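Long-range contacts in COMB10 (Helicobacter pylori, PDB 2BHV), which is a VirB10-family membrane protein that probably serves as a core subunit of the Com type IV secretion system: residues P49-T54 against I65-S70; L155-L160 against G219-I224. All coordinates share one frame; numbering follows the deposited sequence.

Interaction 1: P49-T54 against I65-S70; sequences PAFLIT and IAQVES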
loop_
_atom_site.group_PDB
_atom_site.type_symbol
_atom_site.label_atom_id
_atom_site.label_comp_id
_atom_site.label_asym_id
_atom_site.label_seq_id
_atom_site.Cartn_x
_atom_site.Cartn_y
_atom_site.Cartn_z
ATOM N N PRO A 49 15.900 -29.435 -0.612
ATOM C CA PRO A 49 15.261 -28.919 0.582
ATOM C C PRO A 49 16.287 -28.556 1.659
ATOM O O PRO A 49 17.220 -29.313 1.924
ATOM C CB PRO A 49 14.386 -30.078 1.028
ATOM C CG PRO A 49 15.100 -31.274 0.537
ATOM C CD PRO A 49 15.773 -30.893 -0.724
ATOM N N ALA A 50 16.114 -27.389 2.259
ATOM C CA ALA A 50 17.017 -26.925 3.293
ATOM C C ALA A 50 16.256 -26.067 4.289
ATOM O O ALA A 50 15.184 -25.539 3.986
ATOM C CB ALA A 50 18.174 -26.148 2.687
ATOM N N PHE A 51 16.807 -25.947 5.486
ATOM C CA PHE A 51 16.291 -25.029 6.476
ATOM C C PHE A 51 17.351 -24.002 6.842
ATOM O O PHE A 51 18.547 -24.305 6.800
ATOM C CB PHE A 51 15.774 -25.771 7.720
ATOM C CG PHE A 51 16.841 -26.519 8.502
ATOM C CD1 PHE A 51 17.539 -25.891 9.530
ATOM C CD2 PHE A 51 17.104 -27.865 8.243
ATOM C CE1 PHE A 51 18.503 -26.579 10.264
ATOM C CE2 PHE A 51 18.063 -28.550 8.960
ATOM C CZ PHE A 51 18.762 -27.910 9.974
ATOM N N LEU A 52 16.909 -22.791 7.192
ATOM C CA LEU A 52 17.823 -21.703 7.507
ATOM C C LEU A 52 18.308 -21.782 8.931
ATOM O O LEU A 52 17.500 -21.893 9.853
ATOM C CB LEU A 52 17.140 -20.367 7.309
ATOM C CG LEU A 52 16.641 -19.976 5.923
ATOM C CD1 LEU A 52 16.053 -18.577 5.981
ATOM C CD2 LEU A 52 17.759 -20.048 4.879
ATOM N N ILE A 53 19.631 -21.721 9.100
ATOM C CA ILE A 53 20.266 -21.678 10.417
ATOM C C ILE A 53 20.350 -20.233 10.875
ATOM O O ILE A 53 20.277 -19.949 12.057
ATOM C CB ILE A 53 21.674 -22.322 10.383
ATOM C CG1 ILE A 53 21.556 -23.819 10.104
ATOM C CG2 ILE A 53 22.414 -22.099 11.686
ATOM C CD1 ILE A 53 22.814 -24.429 9.517
ATOM N N THR A 54 20.476 -19.329 9.917
ATOM C CA THR A 54 20.642 -17.900 10.158
ATOM C C THR A 54 19.417 -17.162 9.641
ATOM O O THR A 54 18.898 -17.528 8.602
ATOM C CB THR A 54 21.885 -17.410 9.405
ATOM O OG1 THR A 54 23.050 -17.806 10.138
ATOM C CG2 THR A 54 21.890 -15.884 9.207
ATOM N N ILE A 65 23.074 -18.921 6.271
ATOM C CA ILE A 65 23.506 -20.306 6.235
ATOM C C ILE A 65 22.286 -21.222 6.287
ATOM O O ILE A 65 21.448 -21.107 7.174
ATOM C CB ILE A 65 24.455 -20.629 7.394
ATOM C CG1 ILE A 65 25.634 -19.658 7.416
ATOM C CG2 ILE A 65 24.950 -22.069 7.298
ATOM C CD1 ILE A 65 26.376 -19.639 8.734
ATOM N N ALA A 66 22.185 -22.121 5.316
ATOM C CA ALA A 66 21.144 -23.138 5.320
ATOM C C ALA A 66 21.759 -24.538 5.446
ATOM O O ALA A 66 22.952 -24.747 5.193
ATOM C CB ALA A 66 20.320 -23.040 4.080
ATOM N N GLN A 67 20.934 -25.501 5.837
ATOM C CA GLN A 67 21.377 -26.870 5.935
ATOM C C GLN A 67 20.517 -27.815 5.111
ATOM O O GLN A 67 19.315 -27.835 5.246
ATOM C CB GLN A 67 21.377 -27.304 7.377
ATOM C CG GLN A 67 22.149 -28.562 7.569
ATOM C CD GLN A 67 22.116 -29.041 8.966
ATOM O OE1 GLN A 67 21.515 -30.066 9.249
ATOM N NE2 GLN A 67 22.768 -28.311 9.863
ATOM N N VAL A 68 21.158 -28.610 4.264
ATOM C CA VAL A 68 20.456 -29.497 3.341
ATOM C C VAL A 68 19.803 -30.642 4.104
ATOM O O VAL A 68 20.419 -31.236 4.984
ATOM C CB VAL A 68 21.398 -30.031 2.246
ATOM C CG1 VAL A 68 20.623 -30.866 1.254
ATOM C CG2 VAL A 68 22.066 -28.888 1.525
ATOM N N GLU A 69 18.558 -30.953 3.760
ATOM C CA GLU A 69 17.756 -31.876 4.570
ATOM C C GLU A 69 17.822 -33.345 4.174
ATOM O O GLU A 69 17.386 -34.200 4.933
ATOM C CB GLU A 69 16.307 -31.411 4.636
ATOM C CG GLU A 69 16.141 -30.151 5.428
ATOM C CD GLU A 69 14.709 -29.785 5.622
ATOM O OE1 GLU A 69 13.975 -30.540 6.274
ATOM O OE2 GLU A 69 14.304 -28.723 5.120
ATOM N N SER A 70 18.367 -33.639 2.999
ATOM C CA SER A 70 18.465 -35.018 2.509
ATOM C C SER A 70 19.476 -35.123 1.383
ATOM O O SER A 70 19.782 -34.125 0.726
ATOM C CB SER A 70 17.104 -35.511 2.017
ATOM O OG SER A 70 16.533 -34.592 1.107
#

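Interaction 2: L155-L160 against G219-I224; sequences LTNGLL and GSRVFI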
loop_
_atom_site.group_PDB
_atom_site.type_symbol
_atom_site.label_atom_id
_atom_site.label_comp_id
_atom_site.label_asym_id
_atom_site.label_seq_id
_atom_site.Cartn_x
_atom_site.Cartn_y
_atom_site.Cartn_z
ATOM N N LEU A 155 13.160 -21.046 -3.074
ATOM C CA LEU A 155 11.706 -21.236 -3.037
ATOM C C LEU A 155 11.215 -21.582 -1.641
ATOM O O LEU A 155 12.000 -22.033 -0.808
ATOM C CB LEU A 155 11.320 -22.344 -4.007
ATOM C CG LEU A 155 11.344 -22.115 -5.528
ATOM C CD1 LEU A 155 12.150 -20.915 -6.005
ATOM C CD2 LEU A 155 11.795 -23.371 -6.243
ATOM N N THR A 156 9.919 -21.385 -1.388
ATOM C CA THR A 156 9.342 -21.672 -0.073
ATOM C C THR A 156 9.212 -23.138 0.157
ATOM O O THR A 156 8.772 -23.889 -0.738
ATOM C CB THR A 156 7.908 -21.235 0.065
ATOM O OG1 THR A 156 7.598 -20.250 -0.911
ATOM C CG2 THR A 156 7.664 -20.733 1.465
ATOM N N ASN A 157 9.541 -23.543 1.380
ATOM C CA ASN A 157 9.042 -24.791 1.897
ATOM C C ASN A 157 8.432 -24.572 3.274
ATOM O O ASN A 157 8.407 -25.473 4.102
ATOM C CB ASN A 157 10.148 -25.820 1.932
ATOM C CG ASN A 157 9.630 -27.218 2.155
ATOM O OD1 ASN A 157 8.492 -27.537 1.838
ATOM N ND2 ASN A 157 10.474 -28.060 2.706
ATOM N N GLY A 158 7.909 -23.366 3.486
ATOM C CA GLY A 158 7.376 -22.950 4.772
ATOM C C GLY A 158 8.311 -21.962 5.433
ATOM O O GLY A 158 9.160 -22.347 6.249
ATOM N N LEU A 159 8.168 -20.691 5.068
ATOM C CA LEU A 159 8.944 -19.620 5.681
ATOM C C LEU A 159 8.262 -19.122 6.949
ATOM O O LEU A 159 7.040 -18.947 6.979
ATOM C CB LEU A 159 9.124 -18.449 4.713
ATOM C CG LEU A 159 9.805 -18.704 3.372
ATOM C CD1 LEU A 159 9.692 -17.485 2.461
ATOM C CD2 LEU A 159 11.252 -19.110 3.568
ATOM N N LEU A 160 9.060 -18.906 7.995
ATOM C CA LEU A 160 8.586 -18.228 9.186
ATOM C C LEU A 160 8.823 -16.734 9.042
ATOM O O LEU A 160 9.950 -16.252 9.217
ATOM C CB LEU A 160 9.295 -18.760 10.411
ATOM C CG LEU A 160 8.638 -19.953 11.097
ATOM C CD1 LEU A 160 8.880 -21.243 10.322
ATOM C CD2 LEU A 160 9.176 -20.070 12.526
ATOM N N GLY A 219 15.114 -21.403 10.934
ATOM C CA GLY A 219 14.169 -22.501 11.029
ATOM C C GLY A 219 13.206 -22.502 9.856
ATOM O O GLY A 219 12.464 -23.469 9.639
ATOM N N SER A 220 13.206 -21.408 9.097
ATOM C CA SER A 220 12.421 -21.333 7.893
ATOM C C SER A 220 12.875 -22.426 6.961
ATOM O O SER A 220 14.063 -22.722 6.871
ATOM C CB SER A 220 12.586 -19.975 7.233
ATOM O OG SER A 220 11.915 -18.971 7.968
ATOM N N ARG A 221 11.911 -23.018 6.270
ATOM C CA ARG A 221 12.157 -24.133 5.385
ATOM C C ARG A 221 12.103 -23.678 3.936
ATOM O O ARG A 221 11.218 -22.930 3.534
ATOM C CB ARG A 221 11.102 -25.193 5.630
ATOM C CG ARG A 221 11.631 -26.612 5.700
ATOM C CD ARG A 221 12.032 -26.937 7.096
ATOM N NE ARG A 221 12.195 -28.369 7.322
ATOM C CZ ARG A 221 11.569 -29.057 8.280
ATOM N NH1 ARG A 221 10.718 -28.456 9.109
ATOM N NH2 ARG A 221 11.795 -30.354 8.416
ATOM N N VAL A 222 13.041 -24.166 3.140
ATOM C CA VAL A 222 13.295 -23.608 1.824
ATOM C C VAL A 222 13.635 -24.700 0.782
ATOM O O VAL A 222 14.156 -25.748 1.142
ATOM C CB VAL A 222 14.422 -22.559 1.968
ATOM C CG1 VAL A 222 15.579 -22.812 1.022
ATOM C CG2 VAL A 222 13.862 -21.147 1.863
ATOM N N PHE A 223 13.313 -24.466 -0.489
ATOM C CA PHE A 223 13.887 -25.260 -1.574
ATOM C C PHE A 223 14.920 -24.424 -2.296
ATOM O O PHE A 223 14.621 -23.317 -2.748
ATOM C CB PHE A 223 12.830 -25.702 -2.596
ATOM C CG PHE A 223 11.865 -26.695 -2.071
ATOM C CD1 PHE A 223 12.274 -27.975 -1.758
ATOM C CD2 PHE A 223 10.541 -26.358 -1.891
ATOM C CE1 PHE A 223 11.384 -28.896 -1.264
ATOM C CE2 PHE A 223 9.643 -27.286 -1.391
ATOM C CZ PHE A 223 10.067 -28.552 -1.074
ATOM N N ILE A 224 16.135 -24.945 -2.403
ATOM C CA ILE A 224 17.133 -24.342 -3.263
ATOM C C ILE A 224 17.102 -25.065 -4.608
ATOM O O ILE A 224 17.232 -26.285 -4.660
ATOM C CB ILE A 224 18.520 -24.395 -2.636
ATOM C CG1 ILE A 224 18.535 -23.579 -1.344
ATOM C CG2 ILE A 224 19.574 -23.875 -3.617
ATOM C CD1 ILE A 224 19.790 -23.712 -0.509
#

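Interaction 1: P49-T54 against I65-S70
F51 and Q67 face each other on one side of a pair of antiparallel strands, their side chains running alongside in the same direction. CB of Q67 sits over one face of the F51 ring, 4.0 Å from the ring centroid, a CH-pi contact displaced toward the rim. CG of E69 comes to the edge of the same ring, 3.8 Å from F51 CD2. The F51 ring owes this position to a chi1 of 64°, which sets CG between the backbone N and carbonyl carbon. CD1 of I53 packs against CB of Q67 and CG2 of I65. The opposite face carries A50, L52, A66 and V68, all buried; there A66 CB meets A50 CB and L52 CD2, each at 4.0 Å. Strands 48-52 and 62-68 are neighbours in the large mixed sheet of this TrbI/VirB10-family domain. F51 and Q67 are a hydrogen-bonded pair, joined by Q67 N to F51 O (2.8 Å) and F51 N to Q67 O. E69 N binds P49 O at one end, and I53 N reaches I65 O at 2.7 Å at the other. Farther out, E69 makes a salt bridge to R221, while the backbones of A66 and V68 hydrogen-bond to V88 and G85.

Interaction 2: L155-L160 against G219-I224
The F223 ring has N157 lying over one face: CB of N157 stands 4.0 Å from the ring centroid, a CH-pi contact offset toward the rim, and the amide follows across the outer part of the ring with its plane turned 31° from it. OD1 of N157 is 3.4 Å from F223 CE2. With CG of N157 anti to the backbone N (chi1 -167°), the amide lies between the ring and the R221 side chain, and ND2 comes 3.5 Å from R221 CG. The guanidinium of R221 leads away to a salt bridge with E69. Next to the ring, CB of L155 meets CB of F223, while V222 turns off this side and places CG2 against CD2 of L159, 3.7 Å away.

L155 and F223 form a hydrogen-bonded antiparallel pair, in which L155 N binds F223 O and F223 N binds L155 O. The pairing then shifts. N157 N binds R221 O and R221 N binds G158 O at 2.8 Å, so one residue faces two. G158 takes a positive phi of 107° at this point. Beyond it, S220 OG takes the N-H of L160 at 2.9 Å and also bonds to R217 O.

T156 and L159 face the second subunit, where T156 OG1 bonds to M194 O and L159 N to Q187 OE1. N157 and G158 opposite R221 make a classic beta bulge, here ending the regular pairing of strand 152-156 at the border of the large sheet.

How the interactions relate
Interactions 1 and 2 occupy adjoining places in one large mixed sheet, their centres about 9 Å apart, and strands 48-52 and 221-226 join them. A50 O to V222 N and L52 O to G219 N, both 2.7 Å, are probable hydrogen bonds across that seam, and P49 packs on F223. Both contacts are partly buried. Interaction 1 lies inside the sheet, keeps regular antiparallel register and meets no other subunit; interaction 2 uses strand 152-156, one of the two outermost strands of the sheet within this chain, breaks register at a bulge and adds a side-chain-to-backbone bond. Its outer segment also contacts the second subunit. E69 of interaction 1 and R221 of interaction 2 link the two through their charges.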